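Local coordinates for galactofuranose-binding protein YtfQ (Escherichia coli, PDB 2VK2) that binds alpha- and beta-galactofuranose in the periplasm as the solute-binding component of the YtfQRT-YjfF ABC transporter, at residues Glu27-Ile33 with Phe256-Glu260; Gln9-Glu13 with Asp39-Lys43; Val121-Lys127 with Ile154-Ile160. All blocks are in the same frame, centred on the assembly; numbering follows the deposited sequence.

Contact 1 of 3, residues Glu27-Ile33 with Phe256-Glu260; sequences EAEKRGI and FDALE
Glu27, in the last turns of helix 15-31, lays its CB 3.8 Å from CE2 of Phe256, and its chain, bent at chi2 (-76°), brings OE1 back to Arg31. Ala28 follows with a methyl small enough to let the ring come close, its CB 3.8 Å from CZ of Phe256. The chain of Arg31, extended from CG to NE, carries the guanidinium over to helix 252-265, where Phe256 CB lies over one face and acidic oxygens line the edge. Arg31 NE and NH2 share Glu27 OE1, while Arg31 NH1 and NH2 both close on Asp257 OD1 from one face of that carboxylate, NH1 at 2.9 Å. Arg31 NH1 also gives a nearly straight bond (168°) to Glu260 OE2, at 3.2 Å. Bonds to three carboxylates fix the guanidinium's rotation, and its charge probably helps keep those acids ionised. Gly32, with positive phi, forms the Schellman motif that follows the helix, a shape glycine adopts easily. The turn lets Ile33 set its CD1 3.6 Å from Phe256 CD1. Ile33 and Phe256 rest on Val5 of strand 4-9, and Phe256 meets Phe63 of strand 61-64, so helices 15-31 and 252-265 lie side by side against the parallel sheet.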
ATOM      1  N   GLU A  27     -15.493 -10.514  -4.330  1.00 10.17           N
ATOM      2  CA  GLU A  27     -15.946 -10.843  -2.977  1.00 10.53           C
ATOM      3  C   GLU A  27     -17.412 -10.463  -2.777  1.00 10.53           C
ATOM      4  O   GLU A  27     -18.197 -11.259  -2.265  1.00 10.83           O
ATOM      5  CB  GLU A  27     -15.077 -10.150  -1.923  1.00 10.82           C
ATOM      6  CG  GLU A  27     -13.722 -10.817  -1.694  1.00 11.64           C
ATOM      7  CD  GLU A  27     -13.811 -12.098  -0.875  1.00 13.36           C
ATOM      8  OE1 GLU A  27     -14.896 -12.409  -0.345  1.00 14.48           O
ATOM      9  OE2 GLU A  27     -12.788 -12.804  -0.759  1.00 15.18           O
ATOM     10  N   ALA A  28     -17.781  -9.254  -3.191  1.00 10.35           N
ATOM     11  CA  ALA A  28     -19.168  -8.805  -3.084  1.00 10.57           C
ATOM     12  C   ALA A  28     -20.104  -9.713  -3.876  1.00 10.90           C
ATOM     13  O   ALA A  28     -21.147 -10.132  -3.372  1.00 10.63           O
ATOM     14  CB  ALA A  28     -19.301  -7.368  -3.560  1.00 10.46           C
ATOM     15  N   GLU A  29     -19.714 -10.027  -5.107  1.00 11.26           N
ATOM     16  CA  GLU A  29     -20.545 -10.828  -6.003  1.00 12.00           C
ATOM     17  C   GLU A  29     -20.847 -12.212  -5.437  1.00 11.73           C
ATOM     18  O   GLU A  29     -22.002 -12.634  -5.426  1.00 11.40           O
ATOM     19  CB  GLU A  29     -19.889 -10.938  -7.379  1.00 12.10           C
ATOM     20  CG  GLU A  29     -20.008  -9.650  -8.190  1.00 13.38           C
ATOM     21  CD  GLU A  29     -18.876  -9.439  -9.181  1.00 13.93           C
ATOM     22  OE1 GLU A  29     -18.174 -10.413  -9.526  1.00 16.15           O
ATOM     23  OE2 GLU A  29     -18.691  -8.281  -9.616  1.00 16.89           O
ATOM     24  N   LYS A  30     -19.827 -12.904  -4.934  1.00 11.75           N
ATOM     25  CA  LYS A  30     -20.034 -14.254  -4.399  1.00 12.14           C
ATOM     26  C   LYS A  30     -20.807 -14.264  -3.075  1.00 12.00           C
ATOM     27  O   LYS A  30     -21.342 -15.301  -2.681  1.00 12.17           O
ATOM     28  CB  LYS A  30     -18.710 -15.022  -4.276  1.00 12.15           C
ATOM     29  CG  LYS A  30     -17.778 -14.584  -3.162  1.00 12.52           C
ATOM     30  CD  LYS A  30     -16.529 -15.456  -3.164  1.00 13.28           C
ATOM     31  CE  LYS A  30     -15.666 -15.200  -1.949  1.00 14.79           C
ATOM     32  NZ  LYS A  30     -14.537 -16.168  -1.858  1.00 15.98           N
ATOM     33  N   ARG A  31     -20.875 -13.113  -2.406  1.00 12.01           N
ATOM     34  CA  ARG A  31     -21.641 -12.963  -1.166  1.00 12.03           C
ATOM     35  C   ARG A  31     -23.057 -12.437  -1.403  1.00 11.96           C
ATOM     36  O   ARG A  31     -23.835 -12.321  -0.457  1.00 12.40           O
ATOM     37  CB  ARG A  31     -20.912 -12.011  -0.215  1.00 12.03           C
ATOM     38  CG  ARG A  31     -19.577 -12.518   0.285  1.00 12.33           C
ATOM     39  CD  ARG A  31     -18.757 -11.380   0.873  1.00 12.50           C
ATOM     40  NE  ARG A  31     -17.396 -11.801   1.198  1.00 13.09           N
ATOM     41  CZ  ARG A  31     -17.002 -12.273   2.380  1.00 13.28           C
ATOM     42  NH1 ARG A  31     -17.853 -12.378   3.394  1.00 13.91           N
ATOM     43  NH2 ARG A  31     -15.736 -12.632   2.553  1.00 13.48           N
ATOM     44  N   GLY A  32     -23.386 -12.099  -2.647  1.00 11.72           N
ATOM     45  CA  GLY A  32     -24.696 -11.529  -2.974  1.00 11.68           C
ATOM     46  C   GLY A  32     -24.871 -10.099  -2.487  1.00 11.66           C
ATOM     47  O   GLY A  32     -25.994  -9.643  -2.266  1.00 12.38           O
ATOM     48  N   ILE A  33     -23.756  -9.390  -2.331  1.00 11.27           N
ATOM     49  CA  ILE A  33     -23.757  -8.015  -1.839  1.00 11.23           C
ATOM     50  C   ILE A  33     -23.639  -7.069  -3.026  1.00 11.05           C
ATOM     51  O   ILE A  33     -22.835  -7.296  -3.933  1.00 11.27           O
ATOM     52  CB  ILE A  33     -22.589  -7.789  -0.853  1.00 11.09           C
ATOM     53  CG1 ILE A  33     -22.814  -8.612   0.420  1.00 11.57           C
ATOM     54  CG2 ILE A  33     -22.440  -6.304  -0.512  1.00 11.19           C
ATOM     55  CD1 ILE A  33     -21.620  -8.655   1.350  1.00 11.70           C
ATOM     56  N   PHE A 256     -16.135  -7.467   4.623  1.00  9.84           N
ATOM     57  CA  PHE A 256     -17.431  -8.110   4.385  1.00  9.82           C
ATOM     58  C   PHE A 256     -17.746  -9.147   5.466  1.00 10.25           C
ATOM     59  O   PHE A 256     -18.887  -9.239   5.913  1.00 10.15           O
ATOM     60  CB  PHE A 256     -17.484  -8.793   3.013  1.00  9.58           C
ATOM     61  CG  PHE A 256     -17.568  -7.843   1.841  1.00  9.22           C
ATOM     62  CD1 PHE A 256     -18.533  -6.843   1.791  1.00  9.18           C
ATOM     63  CD2 PHE A 256     -16.705  -7.984   0.761  1.00  9.10           C
ATOM     64  CE1 PHE A 256     -18.613  -5.985   0.702  1.00  9.64           C
ATOM     65  CE2 PHE A 256     -16.778  -7.133  -0.331  1.00  9.19           C
ATOM     66  CZ  PHE A 256     -17.734  -6.129  -0.359  1.00  9.43           C
ATOM     67  N   ASP A 257     -16.745  -9.926   5.878  1.00 10.65           N
ATOM     68  CA  ASP A 257     -16.923 -10.903   6.963  1.00 11.39           C
ATOM     69  C   ASP A 257     -17.447 -10.220   8.224  1.00 11.64           C
ATOM     70  O   ASP A 257     -18.421 -10.671   8.827  1.00 12.05           O
ATOM     71  CB  ASP A 257     -15.605 -11.613   7.304  1.00 11.72           C
ATOM     72  CG  ASP A 257     -15.167 -12.604   6.242  1.00 12.94           C
ATOM     73  OD1 ASP A 257     -16.025 -13.109   5.496  1.00 14.35           O
ATOM     74  OD2 ASP A 257     -13.954 -12.887   6.171  1.00 14.64           O
ATOM     75  N   ALA A 258     -16.787  -9.134   8.614  1.00 11.83           N
ATOM     76  CA  ALA A 258     -17.166  -8.371   9.803  1.00 12.02           C
ATOM     77  C   ALA A 258     -18.553  -7.750   9.656  1.00 12.11           C
ATOM     78  O   ALA A 258     -19.350  -7.769  10.597  1.00 12.33           O
ATOM     79  CB  ALA A 258     -16.131  -7.293  10.089  1.00 12.02           C
ATOM     80  N   LEU A 259     -18.840  -7.204   8.477  1.00 12.05           N
ATOM     81  CA  LEU A 259     -20.143  -6.594   8.204  1.00 12.33           C
ATOM     82  C   LEU A 259     -21.276  -7.610   8.320  1.00 13.16           C
ATOM     83  O   LEU A 259     -22.287  -7.342   8.967  1.00 13.00           O
ATOM     84  CB  LEU A 259     -20.163  -5.960   6.807  1.00 12.16           C
ATOM     85  CG  LEU A 259     -21.506  -5.407   6.317  1.00 11.95           C
ATOM     86  CD1 LEU A 259     -22.028  -4.331   7.260  1.00 11.81           C
ATOM     87  CD2 LEU A 259     -21.376  -4.869   4.902  1.00 12.22           C
ATOM     88  N   GLU A 260     -21.106  -8.767   7.685  1.00 14.27           N
ATOM     89  CA  GLU A 260     -22.123  -9.822   7.715  1.00 15.46           C
ATOM     90  C   GLU A 260     -22.423 -10.276   9.139  1.00 16.04           C
ATOM     91  O   GLU A 260     -23.585 -10.449   9.502  1.00 16.10           O
ATOM     92  CB  GLU A 260     -21.679 -11.022   6.882  1.00 15.52           C
ATOM     93  CG  GLU A 260     -21.720 -10.789   5.383  1.00 16.36           C
ATOM     94  CD  GLU A 260     -21.044 -11.901   4.601  1.00 17.02           C
ATOM     95  OE1 GLU A 260     -20.574 -12.881   5.223  1.00 19.64           O
ATOM     96  OE2 GLU A 260     -20.977 -11.795   3.363  1.00 18.83           O
TER
HETATM   97  O   HOH W   1     -23.341 -13.588   1.965  1.00 34.46           O

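Contact 2 of 3, residues Gln9-Glu13 with Asp39-Lys43; sequences QVGSE and DGQQK. With GZL (beta-D-galactofuranose), chain B.
Gln42 touches Glu13 across two loops at the C-terminal ends of neighbouring parallel strands, 4-9 and 34-39, the Rossmann-like edge where periplasmic binding proteins of this family hold their sugar. The strand pairing ends as Gly40 N bonds to Gln9 O and Gln42 N to Val10 O at 2.8 Å, and a type I' turn, Gly40 to Lys43, begins. Glycine suits Gly40's place, where a CB would press on Gln9 O and Val10 O; at Gly11 a side chain would strike the Gln42 amide. Although Gln42 CB points away from the first loop, CG stands anti to the carbonyl carbon (chi1 -53°), and the bend at chi2 (-60°) turns CD and the amide back to it. Gln42 CD lies 3.8 Å from Glu13 CB. Gln42 OE1 sits 3.6 Å from Val10 CG1, while Gln42 NE2 donates to Glu13 OE1 at 2.7 Å, from above the carboxylate plane, and also to a water held by Ser12 N. Gln42 thus probably helps, from the second shell, to position Glu13: an amide can grip a carboxylate oxygen without adding charge. Glu13 OE2 forms a salt bridge with Arg17 and accepts a hydrogen bond from O1 of beta-D-galactofuranose at 2.6 Å.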
ATOM      1  N   GLN A   9     -13.138   4.401  -2.827  1.00  7.74           N
ATOM      2  CA  GLN A   9     -11.821   3.923  -3.223  1.00  7.96           C
ATOM      3  C   GLN A   9     -10.936   5.132  -3.542  1.00  8.16           C
ATOM      4  O   GLN A   9     -11.427   6.159  -4.015  1.00  8.60           O
ATOM      5  CB  GLN A   9     -11.996   2.993  -4.441  1.00  8.19           C
ATOM      6  CG  GLN A   9     -10.745   2.346  -5.038  1.00  8.15           C
ATOM      7  CD  GLN A   9      -9.922   1.576  -4.025  1.00  8.14           C
ATOM      8  OE1 GLN A   9      -9.441   2.144  -3.052  1.00  7.89           O
ATOM      9  NE2 GLN A   9      -9.726   0.279  -4.267  1.00  7.48           N
ATOM     10  N   VAL A  10      -9.638   5.015  -3.265  1.00  8.41           N
ATOM     11  CA  VAL A  10      -8.691   6.118  -3.470  1.00  8.86           C
ATOM     12  C   VAL A  10      -8.589   6.481  -4.946  1.00  9.22           C
ATOM     13  O   VAL A  10      -8.589   7.656  -5.317  1.00  9.43           O
ATOM     14  CB  VAL A  10      -7.276   5.745  -2.957  1.00  8.69           C
ATOM     15  CG1 VAL A  10      -6.261   6.838  -3.298  1.00  9.40           C
ATOM     16  CG2 VAL A  10      -7.296   5.473  -1.464  1.00  9.39           C
ATOM     17  N   GLY A  11      -8.501   5.449  -5.776  1.00  9.60           N
ATOM     18  CA  GLY A  11      -8.276   5.601  -7.205  1.00 10.17           C
ATOM     19  C   GLY A  11      -7.691   4.318  -7.757  1.00 10.56           C
ATOM     20  O   GLY A  11      -8.024   3.234  -7.289  1.00 10.82           O
ATOM     21  N   SER A  12      -6.814   4.444  -8.747  1.00 11.05           N
ATOM     22  CA  SER A  12      -6.178   3.290  -9.383  1.00 11.48           C
ATOM     23  C   SER A  12      -4.707   3.594  -9.647  1.00 11.26           C
ATOM     24  O   SER A  12      -4.190   3.333 -10.735  1.00 11.62           O
ATOM     25  CB  SER A  12      -6.902   2.949 -10.689  1.00 11.87           C
ATOM     26  OG  SER A  12      -6.900   4.062 -11.564  1.00 13.41           O
ATOM     27  N   GLU A  13      -4.033   4.140  -8.639  1.00 10.69           N
ATOM     28  CA  GLU A  13      -2.665   4.629  -8.795  1.00 10.14           C
ATOM     29  C   GLU A  13      -1.636   3.511  -8.969  1.00  9.91           C
ATOM     30  O   GLU A  13      -0.569   3.745  -9.537  1.00 10.15           O
ATOM     31  CB  GLU A  13      -2.268   5.556  -7.629  1.00 10.08           C
ATOM     32  CG  GLU A  13      -2.027   4.885  -6.268  1.00  9.77           C
ATOM     33  CD  GLU A  13      -3.293   4.485  -5.521  1.00  9.00           C
ATOM     34  OE1 GLU A  13      -4.417   4.778  -5.986  1.00  9.29           O
ATOM     35  OE2 GLU A  13      -3.151   3.860  -4.451  1.00  8.91           O
ATOM     36  N   ASP A  39     -14.656   6.339  -7.198  1.00  9.72           N
ATOM     37  CA  ASP A  39     -13.233   6.537  -7.436  1.00  9.84           C
ATOM     38  C   ASP A  39     -12.872   7.966  -7.051  1.00  9.57           C
ATOM     39  O   ASP A  39     -13.337   8.916  -7.677  1.00  9.59           O
ATOM     40  CB  ASP A  39     -12.917   6.268  -8.911  1.00 10.05           C
ATOM     41  CG  ASP A  39     -11.433   6.251  -9.201  1.00 11.20           C
ATOM     42  OD1 ASP A  39     -10.716   7.164  -8.749  1.00 11.25           O
ATOM     43  OD2 ASP A  39     -10.980   5.320  -9.899  1.00 14.14           O
ATOM     44  N   GLY A  40     -12.038   8.108  -6.022  1.00  9.30           N
ATOM     45  CA  GLY A  40     -11.675   9.422  -5.489  1.00  9.50           C
ATOM     46  C   GLY A  40     -10.645  10.200  -6.288  1.00  9.65           C
ATOM     47  O   GLY A  40     -10.374  11.358  -5.976  1.00  9.65           O
ATOM     48  N   GLN A  41     -10.058   9.570  -7.307  1.00  9.93           N
ATOM     49  CA  GLN A  41      -9.050  10.214  -8.155  1.00 10.56           C
ATOM     50  C   GLN A  41      -7.923  10.830  -7.314  1.00  9.93           C
ATOM     51  O   GLN A  41      -7.432  11.920  -7.612  1.00 10.14           O
ATOM     52  CB  GLN A  41      -9.706  11.258  -9.073  1.00 10.82           C
ATOM     53  CG  GLN A  41     -10.738  10.662 -10.024  1.00 11.98           C
ATOM     54  CD  GLN A  41     -11.527  11.713 -10.779  1.00 12.57           C
ATOM     55  OE1 GLN A  41     -12.291  12.475 -10.188  1.00 15.26           O
ATOM     56  NE2 GLN A  41     -11.360  11.748 -12.095  1.00 14.73           N
ATOM     57  N   GLN A  42      -7.534  10.112  -6.261  1.00  9.72           N
ATOM     58  CA  GLN A  42      -6.435  10.492  -5.361  1.00  9.73           C
ATOM     59  C   GLN A  42      -6.717  11.692  -4.452  1.00  9.61           C
ATOM     60  O   GLN A  42      -5.811  12.150  -3.760  1.00 10.11           O
ATOM     61  CB  GLN A  42      -5.133  10.746  -6.145  1.00  9.94           C
ATOM     62  CG  GLN A  42      -4.719   9.609  -7.059  1.00 10.51           C
ATOM     63  CD  GLN A  42      -4.473   8.323  -6.301  1.00 10.82           C
ATOM     64  OE1 GLN A  42      -3.684   8.285  -5.358  1.00 12.39           O
ATOM     65  NE2 GLN A  42      -5.153   7.265  -6.703  1.00 10.89           N
ATOM     66  N   LYS A  43      -7.956  12.187  -4.424  1.00  9.31           N
ATOM     67  CA  LYS A  43      -8.281  13.398  -3.662  1.00  9.20           C
ATOM     68  C   LYS A  43      -9.237  13.124  -2.511  1.00  8.54           C
ATOM     69  O   LYS A  43     -10.342  12.619  -2.711  1.00  8.36           O
ATOM     70  CB  LYS A  43      -8.895  14.454  -4.578  1.00  9.52           C
ATOM     71  CG  LYS A  43      -8.014  14.866  -5.746  1.00 10.73           C
ATOM     72  CD  LYS A  43      -6.664  15.400  -5.292  1.00 12.42           C
TER
HETATM   73  C6  GZL B1298      -1.526  -0.359   0.928  0.50  7.98           C
HETATM   74  C5  GZL B1298      -1.720   0.847   0.358  0.50  7.34           C
HETATM   75  C4  GZL B1298      -0.917   1.367  -0.820  0.50  6.57           C
HETATM   76  C3  GZL B1298      -0.074   0.448  -1.661  0.50  7.04           C
HETATM   77  C2  GZL B1298      -0.275   0.694  -2.948  0.50  6.32           C
HETATM   78  O6  GZL B1298      -2.249  -0.759   1.978  0.50  8.31           O
HETATM   79  O5  GZL B1298      -2.608   1.688   0.901  0.50  5.34           O
HETATM   80  O4  GZL B1298      -1.788   1.978  -1.781  0.50  6.19           O
HETATM   81  O3  GZL B1298       0.800  -0.409  -1.144  0.50  6.48           O
HETATM   82  C1  GZL B1298      -1.355   1.701  -3.118  0.50  6.17           C
HETATM   83  O2  GZL B1298       0.330   0.147  -4.004  0.50  4.73           O
HETATM   84  O1  GZL B1298      -0.877   2.892  -3.734  0.50  6.43           O
HETATM   85  O   HOH W   2      -6.302   7.219  -9.415  1.00 18.34           O

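Contact 3 of 3, residues Val121-Lys127 with Ile154-Ile160; sequences VKEVNGK and IKNAPNI
This contact belongs to the turns that lead into strands 129-135 and 160-167, parallel neighbours in one sheet: the end of helix 109-124 with its type I' turn, Val124 to Lys127, meets the paired type I turns that run from Ile154 to Ile160. Val121 CG2 lies 4.0 Å from Ala157 CB. Val121 CG2 also lies 3.8 Å from Ile160 CD1, the two side chains crossing at about a right angle, and Val124 CG2 adds a further methyl against Ile160. Branched and small aliphatic residues suit this seam, since short methyls fill it without bringing in polar atoms. Ile160 also leans on Val131 and Val124 on Cys129, both of strand 129-135. Polar pairing falls to Asn159. With CG between the backbone N and the carbonyl carbon (chi1 64°), its amide turns to the other loop, and Asn159 ND2 donates to Lys127 O at 2.7 Å. The bond is fairly straight at the hydrogen (163°), yet it meets the oxygen from above the carbonyl plane. Asn159 ND2 also donates to a water 3.1 Å away, which accepts from Gly126 N and donates to Val121 O. Glycine suits Gly126, since at its backbone angles a CB would press on the preceding carbonyl oxygen. A leucine in place of Asn159 would probably leave Lys127 O without this donor and the water without one of its three partners. The chemistry implies a division of labour: methyls pack the helix against the turns, while one amide, directly and through water, ties the two loops together.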
ATOM      1  N   VAL A 121      19.984  -4.741   5.734  1.00  9.16           N
ATOM      2  CA  VAL A 121      21.079  -4.817   6.700  1.00  9.75           C
ATOM      3  C   VAL A 121      21.894  -6.092   6.484  1.00 10.32           C
ATOM      4  O   VAL A 121      23.127  -6.050   6.440  1.00 10.42           O
ATOM      5  CB  VAL A 121      20.558  -4.759   8.156  1.00  9.63           C
ATOM      6  CG1 VAL A 121      21.677  -5.061   9.147  1.00 10.36           C
ATOM      7  CG2 VAL A 121      19.950  -3.397   8.449  1.00 10.05           C
ATOM      8  N   LYS A 122      21.204  -7.221   6.338  1.00 10.83           N
ATOM      9  CA  LYS A 122      21.867  -8.500   6.086  1.00 11.64           C
ATOM     10  C   LYS A 122      22.547  -8.533   4.717  1.00 11.41           C
ATOM     11  O   LYS A 122      23.667  -9.034   4.586  1.00 11.67           O
ATOM     12  CB  LYS A 122      20.865  -9.652   6.193  1.00 11.92           C
ATOM     13  CG  LYS A 122      20.409  -9.950   7.606  1.00 13.08           C
ATOM     14  CD  LYS A 122      19.286 -10.969   7.623  1.00 13.02           C
ATOM     15  N   GLU A 123      21.872  -7.998   3.703  1.00 11.36           N
ATOM     16  CA  GLU A 123      22.373  -8.018   2.327  1.00 11.39           C
ATOM     17  C   GLU A 123      23.702  -7.274   2.178  1.00 11.29           C
ATOM     18  O   GLU A 123      24.643  -7.795   1.578  1.00 11.41           O
ATOM     19  CB  GLU A 123      21.324  -7.424   1.379  1.00 11.61           C
ATOM     20  CG  GLU A 123      21.715  -7.398  -0.101  1.00 12.54           C
ATOM     21  CD  GLU A 123      21.799  -8.778  -0.733  1.00 15.16           C
ATOM     22  OE1 GLU A 123      21.165  -9.725  -0.218  1.00 16.54           O
ATOM     23  OE2 GLU A 123      22.497  -8.907  -1.759  1.00 17.74           O
ATOM     24  N   VAL A 124      23.786  -6.060   2.714  1.00 11.10           N
ATOM     25  CA  VAL A 124      25.006  -5.261   2.555  1.00 11.33           C
ATOM     26  C   VAL A 124      26.091  -5.614   3.581  1.00 11.22           C
ATOM     27  O   VAL A 124      27.261  -5.294   3.373  1.00 11.09           O
ATOM     28  CB  VAL A 124      24.721  -3.742   2.542  1.00 11.43           C
ATOM     29  CG1 VAL A 124      23.705  -3.415   1.456  1.00 12.04           C
ATOM     30  CG2 VAL A 124      24.255  -3.248   3.903  1.00 11.75           C
ATOM     31  N   ASN A 125      25.704  -6.272   4.674  1.00 11.22           N
ATOM     32  CA  ASN A 125      26.647  -6.898   5.607  1.00 11.35           C
ATOM     33  C   ASN A 125      27.768  -5.970   6.093  1.00 11.22           C
ATOM     34  O   ASN A 125      28.949  -6.329   6.092  1.00 11.34           O
ATOM     35  CB  ASN A 125      27.237  -8.160   4.962  1.00 11.51           C
ATOM     36  CG  ASN A 125      27.882  -9.097   5.973  1.00 12.35           C
ATOM     37  OD1 ASN A 125      27.442  -9.196   7.119  1.00 14.26           O
ATOM     38  ND2 ASN A 125      28.923  -9.799   5.543  1.00 13.14           N
ATOM     39  N   GLY A 126      27.384  -4.765   6.499  1.00 11.01           N
ATOM     40  CA  GLY A 126      28.320  -3.804   7.072  1.00 10.90           C
ATOM     41  C   GLY A 126      28.935  -2.833   6.083  1.00 10.74           C
ATOM     42  O   GLY A 126      29.564  -1.857   6.487  1.00 10.66           O
ATOM     43  N   LYS A 127      28.765  -3.088   4.787  1.00 10.68           N
ATOM     44  CA  LYS A 127      29.374  -2.254   3.753  1.00 11.17           C
ATOM     45  C   LYS A 127      28.600  -0.953   3.549  1.00 11.05           C
ATOM     46  O   LYS A 127      27.397  -0.901   3.819  1.00 10.89           O
ATOM     47  CB  LYS A 127      29.461  -3.025   2.435  1.00 11.18           C
ATOM     48  CG  LYS A 127      30.357  -4.256   2.526  1.00 11.86           C
ATOM     49  CD  LYS A 127      30.500  -4.977   1.195  1.00 12.68           C
ATOM     50  CE  LYS A 127      29.238  -5.746   0.841  1.00 14.53           C
ATOM     51  NZ  LYS A 127      29.379  -6.504  -0.428  1.00 16.14           N
ATOM     52  N   ILE A 154      17.152   0.009  10.099  1.00 11.55           N
ATOM     53  CA  ILE A 154      18.531   0.330   9.704  1.00 12.42           C
ATOM     54  C   ILE A 154      19.294   1.156  10.743  1.00 13.77           C
ATOM     55  O   ILE A 154      20.467   1.472  10.538  1.00 13.42           O
ATOM     56  CB  ILE A 154      18.588   1.060   8.332  1.00 12.16           C
ATOM     57  CG1 ILE A 154      17.972   2.466   8.410  1.00 11.86           C
ATOM     58  CG2 ILE A 154      17.901   0.223   7.260  1.00 12.05           C
ATOM     59  CD1 ILE A 154      18.267   3.323   7.198  1.00 12.26           C
ATOM     60  N   LYS A 155      18.646   1.484  11.861  1.00 15.50           N
ATOM     61  CA  LYS A 155      19.214   2.423  12.839  1.00 17.31           C
ATOM     62  C   LYS A 155      20.560   1.968  13.411  1.00 16.76           C
ATOM     63  O   LYS A 155      21.461   2.789  13.605  1.00 17.18           O
ATOM     64  CB  LYS A 155      18.226   2.675  13.984  1.00 18.89           C
ATOM     65  CG  LYS A 155      18.444   3.995  14.713  1.00 21.58           C
ATOM     66  CD  LYS A 155      17.865   5.168  13.931  1.00 24.49           C
ATOM     67  CE  LYS A 155      18.113   6.491  14.636  1.00 24.91           C
ATOM     68  NZ  LYS A 155      19.561   6.833  14.694  1.00 26.44           N
ATOM     69  N   ASN A 156      20.698   0.670  13.675  1.00 15.75           N
ATOM     70  CA  ASN A 156      21.942   0.118  14.219  1.00 14.93           C
ATOM     71  C   ASN A 156      22.943  -0.302  13.132  1.00 14.22           C
ATOM     72  O   ASN A 156      23.917  -1.001  13.416  1.00 14.22           O
ATOM     73  CB  ASN A 156      21.639  -1.069  15.144  1.00 14.84           C
ATOM     74  CG  ASN A 156      22.797  -1.394  16.085  1.00 14.70           C
ATOM     75  OD1 ASN A 156      23.440  -0.497  16.631  1.00 14.48           O
ATOM     76  ND2 ASN A 156      23.064  -2.681  16.273  1.00 14.59           N
ATOM     77  N   ALA A 157      22.694   0.125  11.894  1.00 13.35           N
ATOM     78  CA  ALA A 157      23.591  -0.125  10.771  1.00 12.78           C
ATOM     79  C   ALA A 157      23.929   1.214  10.117  1.00 12.44           C
ATOM     80  O   ALA A 157      23.422   1.527   9.042  1.00 12.21           O
ATOM     81  CB  ALA A 157      22.932  -1.068   9.768  1.00 12.78           C
ATOM     82  N   PRO A 158      24.786   2.021  10.772  1.00 12.09           N
ATOM     83  CA  PRO A 158      25.079   3.370  10.278  1.00 11.92           C
ATOM     84  C   PRO A 158      25.844   3.405   8.950  1.00 11.44           C
ATOM     85  O   PRO A 158      25.981   4.470   8.346  1.00 11.76           O
ATOM     86  CB  PRO A 158      25.903   3.989  11.413  1.00 12.09           C
ATOM     87  CG  PRO A 158      26.510   2.843  12.110  1.00 12.33           C
ATOM     88  CD  PRO A 158      25.527   1.718  12.009  1.00 12.25           C
ATOM     89  N   ASN A 159      26.412   2.285   8.569  1.00 10.96           N
ATOM     90  CA  ASN A 159      26.854   2.079   7.187  1.00 10.61           C
ATOM     91  C   ASN A 159      25.737   2.322   6.164  1.00 10.42           C
ATOM     92  O   ASN A 159      26.010   2.654   5.009  1.00 10.25           O
ATOM     93  CB  ASN A 159      27.466   0.678   6.995  1.00 10.52           C
ATOM     94  CG  ASN A 159      26.462  -0.455   7.206  1.00 10.53           C
ATOM     95  OD1 ASN A 159      25.802  -0.530   8.245  1.00 11.26           O
ATOM     96  ND2 ASN A 159      26.328  -1.324   6.214  1.00  9.93           N
ATOM     97  N   ILE A 160      24.479   2.163   6.487  1.00 10.31           N
ATOM     98  CA  ILE A 160      23.339   2.475   5.634  1.00 10.48           C
ATOM     99  C   ILE A 160      22.853   3.890   5.949  1.00 10.53           C
ATOM    100  O   ILE A 160      22.566   4.215   7.106  1.00 10.86           O
ATOM    101  CB  ILE A 160      22.190   1.471   5.844  1.00 10.51           C
ATOM    102  CG1 ILE A 160      22.685   0.043   5.591  1.00 10.81           C
ATOM    103  CG2 ILE A 160      21.012   1.798   4.931  1.00 10.57           C
ATOM    104  CD1 ILE A 160      21.688  -1.033   5.968  1.00 10.86           C
TER
HETATM  105  O   HOH W   3      24.731  -3.871   7.143  1.00 11.30           O

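From the N terminus, the chain first passes through 9-13, the opening half of contact 2, and then 27-33, the first half of contact 1. Contact 2 closes soonest, at 39-43, joining the loops after two adjacent strands of the first sheet. Contact 1 is still open then, so the two cross. After three more strands of that sheet the chain enters the other lobe, where contact 3 joins the end of helix 109-124 to the turns before strand 160-167, wholly within the long span that contact 1 completes at 256-260. Contact 1 thus brings a late helix back to the N-terminal sheet. Contacts 1 and 3 lie on opposite sides of the chain's centre, about 45 Å apart between centres.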